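Local coordinates for protein blue-light receptor of the BLUF-family (PDB 2BYC) that binds a flavin through its BLUF domain and probably acts as a bacterial blue-light photoreceptor in signal transduction, at residues P108-L113 against A122-T127. Sequence-based numbering, arbitrary orientation.
Sequences PDLERL and AELHRT
L110 meets helix 120-131 through two neighbouring residues of that helix, and the contact is purely apolar. The branches of L110 reach the aliphatic part of E123, with CD1 3.7 Å and CD2 3.9 Å from E123 CG, and the two side chains cross at about a right angle. On L124, CD2 lies 3.8 Å from L110 CB, while the other methyl, CD1, sits 4.0 Å from L113 CD2. The two methyls of L124 thus meet different leucines of the loop.

A type I beta turn runs from L110 to L113, closed by the bond from L113 N to L110 O (2.7 Å), and is consistent with both leucines meeting L124.

No hydrogen bond or salt bridge joins the two segments. With CG of E123 anti to the backbone N (chi1 -179°) and the chain bent at chi2, the methylenes face L110 while OE2 forms a salt bridge with R126 NH1. The nitrogen lies 65° out of the carboxylate plane, but the 2.5 Å from NH1 to OE2 is unusually short, leaving the exact geometry doubtful.

The L113 side chain stays about 10 Å from the flavin mononucleotide, so the contact does not touch the flavin. L103 and L44 each touch both L113 and L124, L44 extending the cluster to strand 40-45 and L103 to helix 100-106. This leucine cluster joins the C-terminal helical part of the chain to the sheet of the BLUF fold.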
# COMPACT_ATOMS: atom_id res chain seq x y z
N PRO A 108 -7.84 10.22 -10.99
CA PRO A 108 -8.88 9.78 -11.89
C PRO A 108 -8.36 8.86 -12.98
O PRO A 108 -9.04 7.89 -13.31
CB PRO A 108 -9.37 11.09 -12.48
CG PRO A 108 -8.30 12.05 -12.19
CD PRO A 108 -7.91 11.67 -10.84
N ASP A 109 -7.17 9.12 -13.51
CA ASP A 109 -6.66 8.30 -14.64
C ASP A 109 -5.99 6.98 -14.23
O ASP A 109 -5.77 6.10 -15.07
CB ASP A 109 -5.69 9.10 -15.49
CG ASP A 109 -6.30 10.39 -16.02
OD1 ASP A 109 -7.21 10.29 -16.89
OD2 ASP A 109 -5.87 11.49 -15.54
N LEU A 110 -5.73 6.83 -12.94
CA LEU A 110 -5.06 5.65 -12.39
C LEU A 110 -6.00 4.69 -11.63
O LEU A 110 -5.54 3.67 -11.11
CB LEU A 110 -3.86 6.08 -11.53
CG LEU A 110 -2.91 6.97 -12.31
CD1 LEU A 110 -3.14 8.43 -11.90
CD2 LEU A 110 -1.44 6.61 -12.08
N GLU A 111 -7.30 5.00 -11.62
CA GLU A 111 -8.30 4.28 -10.83
C GLU A 111 -8.25 2.78 -11.18
O GLU A 111 -8.56 1.94 -10.34
CB GLU A 111 -9.71 4.90 -11.00
CG GLU A 111 -10.94 3.96 -10.72
CD GLU A 111 -12.19 4.20 -11.62
OE1 GLU A 111 -12.53 5.36 -11.98
OE2 GLU A 111 -12.87 3.19 -11.94
N ARG A 112 -7.83 2.45 -12.41
CA ARG A 112 -7.81 1.08 -12.82
C ARG A 112 -6.68 0.33 -12.11
O ARG A 112 -6.76 -0.89 -11.98
CB ARG A 112 -7.71 0.90 -14.35
CG ARG A 112 -9.07 1.15 -15.07
CD ARG A 112 -9.26 0.30 -16.35
NE ARG A 112 -10.18 1.01 -17.26
CZ ARG A 112 -10.35 0.80 -18.57
NH1 ARG A 112 -9.67 -0.13 -19.22
NH2 ARG A 112 -11.22 1.56 -19.24
N LEU A 113 -5.63 1.05 -11.71
CA LEU A 113 -4.49 0.38 -11.00
C LEU A 113 -3.85 -0.75 -11.86
O LEU A 113 -3.56 -1.90 -11.42
CB LEU A 113 -4.97 -0.17 -9.68
CG LEU A 113 -5.47 0.83 -8.65
CD1 LEU A 113 -5.65 0.05 -7.35
CD2 LEU A 113 -4.42 1.87 -8.47
N ALA A 122 4.83 6.36 -9.08
CA ALA A 122 5.31 7.64 -8.68
C ALA A 122 4.18 8.65 -8.62
O ALA A 122 4.14 9.50 -7.73
CB ALA A 122 6.29 8.11 -9.70
N GLU A 123 3.30 8.59 -9.59
CA GLU A 123 2.13 9.47 -9.66
C GLU A 123 1.20 9.23 -8.52
O GLU A 123 0.77 10.19 -7.90
CB GLU A 123 1.34 9.20 -10.94
CG GLU A 123 0.09 10.10 -11.10
CD GLU A 123 0.35 11.30 -12.01
OE1 GLU A 123 -0.63 12.01 -12.37
OE2 GLU A 123 1.53 11.52 -12.38
N LEU A 124 0.86 7.96 -8.28
CA LEU A 124 0.02 7.59 -7.14
C LEU A 124 0.65 8.10 -5.87
O LEU A 124 -0.01 8.74 -5.05
CB LEU A 124 -0.21 6.07 -7.10
CG LEU A 124 -1.23 5.54 -8.14
CD1 LEU A 124 -1.08 4.04 -8.24
CD2 LEU A 124 -2.72 5.94 -7.87
N HIS A 125 1.95 7.89 -5.73
CA HIS A 125 2.64 8.32 -4.51
C HIS A 125 2.57 9.85 -4.32
O HIS A 125 2.36 10.35 -3.24
CB HIS A 125 4.11 7.88 -4.52
CG HIS A 125 4.35 6.43 -4.26
ND1 HIS A 125 3.41 5.58 -3.70
CD2 HIS A 125 5.45 5.68 -4.45
CE1 HIS A 125 3.93 4.38 -3.57
NE2 HIS A 125 5.17 4.41 -4.01
N ARG A 126 2.77 10.56 -5.39
CA ARG A 126 2.77 12.00 -5.41
C ARG A 126 1.40 12.55 -5.05
O ARG A 126 1.25 13.41 -4.21
CB ARG A 126 3.16 12.45 -6.82
CG ARG A 126 3.36 13.92 -7.03
CD ARG A 126 3.62 14.25 -8.50
NE ARG A 126 2.37 14.52 -9.17
CZ ARG A 126 2.01 13.94 -10.30
NH1 ARG A 126 2.83 13.08 -10.91
NH2 ARG A 126 0.81 14.22 -10.82
N THR A 127 0.37 12.06 -5.71
CA THR A 127 -0.89 12.69 -5.51
C THR A 127 -1.49 12.30 -4.18
O THR A 127 -2.11 13.12 -3.50
CB THR A 127 -1.84 12.38 -6.69
OG1 THR A 127 -2.31 11.04 -6.62
CG2 THR A 127 -1.12 12.58 -8.00